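Long-range contacts in zinc-type alcohol dehydrogenase-like protein YAHK (Escherichia coli, PDB 1UUF), which catalyses the NADPH-dependent reduction of a wide range of aldehydes to their alcohols, as a zinc-containing member of the alcohol dehydrogenase family: residues I23-A28 with P77-H82; G73-C78 with P142-G147. All blocks are in the same frame, centred on the assembly; numbering follows the deposited sequence.

Contact 1. Residues I23-A28 with P77-H82; sequences IKAVGA and PCVPGH. With ZN (zinc ion), chain C.
A single antiparallel bridge ties the end of strand 24-27 to the loop that carries a ligand of the catalytic zinc. Ala-28 and Cys-78 form the hydrogen-bonded pair. Ala-28 N donates to Cys-78 O at 2.9 Å, with the donor tilted 19° from the carbonyl plane. The return bond from Cys-78 N to Ala-28 O is also 2.9 Å and straighter, 168° at the hydrogen, and it lies in the carbonyl plane. Ala-28 O takes a second, weaker approach from Pro-77 CA, a CA-H...O contact of 3.3 Å. Beside the bridge the backbones run close. Gly-27 CA sits 3.0 Å from Cys-78 O, and a side chain on Gly-27 would run into this oxygen and into Val-79 CG2. Val-79 supplies most of the side-chain contact. Val-79 CG1 is anti to the backbone N (chi1 174°) and reaches Val-26 O at 3.7 Å. Val-79 CG1 also meets Ala-25 CB at 4.3 Å. Val-26 O is thus buried against apolar carbon, with Pro-80 CD also near, and has no polar partner in the model. The loop lies between helix 61-68 and strand 84-91, in the GroES-like domain of the zinc alcohol dehydrogenases. Pro-80 and Cys-78 also touch helix 61-68, and Asp-63 on that helix accepts a hydrogen bond from Gly-81 N. Past Gly-81 the chain turns away from the strand to His-82, whose NE2 binds zinc at 2.2 Å. Cys-60, Cys-178 and a water are the other zinc ligands.

Contact 2. Residues G73-C78 with P142-G147; sequences GTVYPC and PGHTLG
His-144 reaches from the 142-147 loop to Val-75 and Pro-77, and its ring makes most of this contact. From CB the ring leaves with CG between the backbone N and the carbonyl carbon (chi1 57°). His-144 CG lies 3.8 Å from Val-75 CG1. That methyl rests over the centre of one ring face, a CH-pi contact with Val-75 CG1 3.6 Å from the His-144 ring centroid. ND1 and CE1 lie under the same methyl, and His-144 CE1 also comes within 4.2 Å of Pro-77 CD. Both loops belong to the GroES-like catalytic domain, one leading into strand 84-91 and the other into strand 152-156. At the tip, His-144 NE2 donates to Pro-77 O at 2.7 Å. The bond is nearly straight, 169° at the hydrogen, and the oxygen lies almost in the ring plane. Val-75 O is 3.5 Å from His-144 NE2, but the angle is too poor for a bond. A leucine in place of His-144 would probably leave Pro-77 O without this donor and Val-75 CG1 without its flat ring face. Leu-146 CD2 also lies against Pro-77 O, at 3.9 Å.

Contacts 1 and 2 share Pro-77 and Cys-78, and their centres lie about 9 Å apart. Contact 1 is buried, while contact 2 is partly buried, with Val-75 at its exposed margin. The chemistry differs accordingly. Residues 23-28 are held by paired backbone bonds and small apolar side chains, whereas residues 142-147 rely on an imidazole. The two also meet directly: Val-79 O and Gly-147 N are 2.6 Å apart, a probable hydrogen bond, and Val-79 CB packs on Leu-146 CB. The loop before strand 84-91 thus joins both the N-terminal strand and the loop before strand 152-156. Only contact 1 includes a zinc ligand.

Contact 1. Residues I23-A28 with P77-H82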
loop_
_atom_site.group_PDB
_atom_site.type_symbol
_atom_site.label_atom_id
_atom_site.label_comp_id
_atom_site.label_asym_id
_atom_site.label_seq_id
_atom_site.Cartn_x
_atom_site.Cartn_y
_atom_site.Cartn_z
ATOM N N ILE A 23 20.594 26.017 -31.907
ATOM C CA ILE A 23 20.521 25.658 -30.459
ATOM C C ILE A 23 21.356 24.419 -30.147
ATOM O O ILE A 23 21.027 23.305 -30.559
ATOM C CB ILE A 23 19.060 25.414 -30.034
ATOM C CG1 ILE A 23 18.258 26.700 -30.248
ATOM C CG2 ILE A 23 18.999 24.973 -28.573
ATOM C CD1 ILE A 23 16.772 26.542 -30.069
ATOM N N LYS A 24 22.442 24.625 -29.410
ATOM C CA LYS A 24 23.332 23.533 -29.052
ATOM C C LYS A 24 22.782 22.670 -27.929
ATOM O O LYS A 24 22.063 23.146 -27.050
ATOM C CB LYS A 24 24.707 24.079 -28.661
ATOM C CG LYS A 24 25.445 24.739 -29.813
ATOM C CD LYS A 24 26.823 25.214 -29.392
ATOM C CE LYS A 24 27.572 25.811 -30.572
ATOM N NZ LYS A 24 26.819 26.940 -31.187
ATOM N N ALA A 25 23.130 21.391 -27.976
ATOM C CA ALA A 25 22.688 20.434 -26.979
ATOM C C ALA A 25 23.624 19.239 -26.971
ATOM O O ALA A 25 24.575 19.167 -27.756
ATOM C CB ALA A 25 21.262 19.978 -27.290
ATOM N N VAL A 26 23.353 18.307 -26.069
ATOM C CA VAL A 26 24.133 17.089 -25.956
ATOM C C VAL A 26 23.137 15.940 -25.882
ATOM O O VAL A 26 22.220 15.957 -25.063
ATOM C CB VAL A 26 25.017 17.099 -24.687
ATOM C CG1 VAL A 26 25.582 15.710 -24.427
ATOM C CG2 VAL A 26 26.150 18.099 -24.861
ATOM N N GLY A 27 23.308 14.954 -26.755
ATOM C CA GLY A 27 22.408 13.816 -26.766
ATOM C C GLY A 27 23.054 12.592 -27.379
ATOM O O GLY A 27 24.234 12.619 -27.733
ATOM N N ALA A 28 22.280 11.520 -27.514
ATOM C CA ALA A 28 22.787 10.277 -28.083
ATOM C C ALA A 28 22.022 9.878 -29.340
ATOM O O ALA A 28 20.847 10.205 -29.490
ATOM C CB ALA A 28 22.697 9.168 -27.052
ATOM N N PRO A 77 17.235 11.111 -32.240
ATOM C CA PRO A 77 18.214 11.381 -31.180
ATOM C C PRO A 77 17.552 11.604 -29.824
ATOM O O PRO A 77 16.412 12.066 -29.749
ATOM C CB PRO A 77 18.931 12.625 -31.689
ATOM C CG PRO A 77 17.857 13.340 -32.434
ATOM C CD PRO A 77 17.197 12.220 -33.207
ATOM N N CYS A 78 18.264 11.259 -28.757
ATOM C CA CYS A 78 17.742 11.439 -27.413
ATOM C C CYS A 78 18.522 12.510 -26.666
ATOM O O CYS A 78 19.732 12.390 -26.482
ATOM C CB CYS A 78 17.813 10.133 -26.627
ATOM S SG CYS A 78 17.255 10.299 -24.909
ATOM N N VAL A 79 17.823 13.560 -26.242
ATOM C CA VAL A 79 18.442 14.646 -25.493
ATOM C C VAL A 79 17.755 14.651 -24.133
ATOM O O VAL A 79 16.643 15.165 -23.992
ATOM C CB VAL A 79 18.229 16.006 -26.183
ATOM C CG1 VAL A 79 18.765 17.135 -25.297
ATOM C CG2 VAL A 79 18.945 16.020 -27.529
ATOM N N PRO A 80 18.402 14.053 -23.123
ATOM C CA PRO A 80 17.855 13.978 -21.765
ATOM C C PRO A 80 17.884 15.309 -21.025
ATOM O O PRO A 80 18.138 16.363 -21.610
ATOM C CB PRO A 80 18.748 12.940 -21.082
ATOM C CG PRO A 80 19.395 12.187 -22.229
ATOM C CD PRO A 80 19.645 13.269 -23.220
ATOM N N GLY A 81 17.627 15.232 -19.724
ATOM C CA GLY A 81 17.632 16.414 -18.885
ATOM C C GLY A 81 16.256 16.944 -18.550
ATOM O O GLY A 81 15.528 17.388 -19.432
ATOM N N HIS A 82 15.883 16.889 -17.276
ATOM C CA HIS A 82 14.593 17.425 -16.873
ATOM C C HIS A 82 14.563 18.004 -15.460
ATOM O O HIS A 82 13.575 17.892 -14.744
ATOM C CB HIS A 82 13.465 16.401 -17.089
ATOM C CG HIS A 82 13.649 15.095 -16.381
ATOM N ND1 HIS A 82 13.010 13.944 -16.793
ATOM C CD2 HIS A 82 14.353 14.760 -15.274
ATOM C CE1 HIS A 82 13.314 12.956 -15.969
ATOM N NE2 HIS A 82 14.127 13.425 -15.042
HETATM ZN ZN ZN C . 14.258 12.588 -13.036
HETATM O O HOH W 1 12.866 10.772 -13.137
#

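Contact 2. Residues G73-C78 with P142-G147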
loop_
_atom_site.group_PDB
_atom_site.type_symbol
_atom_site.label_atom_id
_atom_site.label_comp_id
_atom_site.label_asym_id
_atom_site.label_seq_id
_atom_site.Cartn_x
_atom_site.Cartn_y
_atom_site.Cartn_z
ATOM N N GLY A 73 12.058 2.384 -24.616
ATOM C CA GLY A 73 11.234 2.942 -25.671
ATOM C C GLY A 73 11.812 4.268 -26.121
ATOM O O GLY A 73 11.084 5.181 -26.509
ATOM N N THR A 74 13.136 4.368 -26.070
ATOM C CA THR A 74 13.828 5.586 -26.453
ATOM C C THR A 74 13.826 5.864 -27.948
ATOM O O THR A 74 14.117 4.985 -28.764
ATOM C CB THR A 74 15.293 5.566 -25.972
ATOM O OG1 THR A 74 15.325 5.443 -24.546
ATOM C CG2 THR A 74 16.007 6.845 -26.380
ATOM N N VAL A 75 13.489 7.100 -28.295
ATOM C CA VAL A 75 13.467 7.542 -29.679
ATOM C C VAL A 75 14.688 8.433 -29.857
ATOM O O VAL A 75 14.946 9.312 -29.033
ATOM C CB VAL A 75 12.196 8.360 -29.991
ATOM C CG1 VAL A 75 12.187 8.770 -31.457
ATOM C CG2 VAL A 75 10.962 7.543 -29.656
ATOM N N TYR A 76 15.444 8.204 -30.924
ATOM C CA TYR A 76 16.641 8.993 -31.171
ATOM C C TYR A 76 16.468 10.009 -32.292
ATOM O O TYR A 76 15.651 9.822 -33.195
ATOM C CB TYR A 76 17.821 8.069 -31.480
ATOM C CG TYR A 76 18.046 7.029 -30.411
ATOM C CD1 TYR A 76 17.287 5.860 -30.382
ATOM C CD2 TYR A 76 18.989 7.228 -29.404
ATOM C CE1 TYR A 76 17.462 4.915 -29.380
ATOM C CE2 TYR A 76 19.169 6.289 -28.396
ATOM C CZ TYR A 76 18.403 5.135 -28.391
ATOM O OH TYR A 76 18.577 4.199 -27.403
ATOM N N PRO A 77 17.235 11.111 -32.240
ATOM C CA PRO A 77 18.214 11.381 -31.180
ATOM C C PRO A 77 17.552 11.604 -29.824
ATOM O O PRO A 77 16.412 12.066 -29.749
ATOM C CB PRO A 77 18.931 12.625 -31.689
ATOM C CG PRO A 77 17.857 13.340 -32.434
ATOM C CD PRO A 77 17.197 12.220 -33.207
ATOM N N CYS A 78 18.264 11.259 -28.757
ATOM C CA CYS A 78 17.742 11.439 -27.413
ATOM C C CYS A 78 18.522 12.510 -26.666
ATOM O O CYS A 78 19.732 12.390 -26.482
ATOM C CB CYS A 78 17.813 10.133 -26.627
ATOM S SG CYS A 78 17.255 10.299 -24.909
ATOM N N PRO A 142 11.857 17.078 -33.774
ATOM C CA PRO A 142 11.702 16.030 -34.786
ATOM C C PRO A 142 10.625 14.978 -34.498
ATOM O O PRO A 142 10.741 13.837 -34.945
ATOM C CB PRO A 142 13.088 15.409 -34.822
ATOM C CG PRO A 142 13.434 15.392 -33.366
ATOM C CD PRO A 142 13.007 16.776 -32.898
ATOM N N GLY A 143 9.589 15.343 -33.748
ATOM C CA GLY A 143 8.537 14.381 -33.461
ATOM C C GLY A 143 8.459 13.910 -32.021
ATOM O O GLY A 143 7.441 13.362 -31.596
ATOM N N HIS A 144 9.541 14.096 -31.274
ATOM C CA HIS A 144 9.571 13.713 -29.868
ATOM C C HIS A 144 10.283 14.816 -29.092
ATOM O O HIS A 144 11.116 15.534 -29.641
ATOM C CB HIS A 144 10.275 12.364 -29.671
ATOM C CG HIS A 144 11.677 12.326 -30.190
ATOM N ND1 HIS A 144 11.975 12.329 -31.536
ATOM C CD2 HIS A 144 12.865 12.289 -29.542
ATOM C CE1 HIS A 144 13.287 12.296 -31.694
ATOM N NE2 HIS A 144 13.849 12.270 -30.499
ATOM N N THR A 145 9.946 14.953 -27.816
ATOM C CA THR A 145 10.532 16.003 -26.997
ATOM C C THR A 145 12.023 15.846 -26.704
ATOM O O THR A 145 12.518 14.743 -26.461
ATOM C CB THR A 145 9.765 16.147 -25.659
ATOM O OG1 THR A 145 9.681 14.873 -25.014
ATOM C CG2 THR A 145 8.354 16.670 -25.912
ATOM N N LEU A 146 12.726 16.971 -26.749
ATOM C CA LEU A 146 14.159 17.019 -26.476
ATOM C C LEU A 146 14.311 17.773 -25.156
ATOM O O LEU A 146 13.756 18.858 -24.994
ATOM C CB LEU A 146 14.878 17.745 -27.610
ATOM C CG LEU A 146 14.616 17.123 -28.990
ATOM C CD1 LEU A 146 15.278 17.962 -30.068
ATOM C CD2 LEU A 146 15.137 15.694 -29.016
ATOM N N GLY A 147 15.068 17.188 -24.229
ATOM C CA GLY A 147 15.248 17.761 -22.903
ATOM C C GLY A 147 16.139 18.956 -22.614
ATOM O O GLY A 147 16.485 19.744 -23.493
#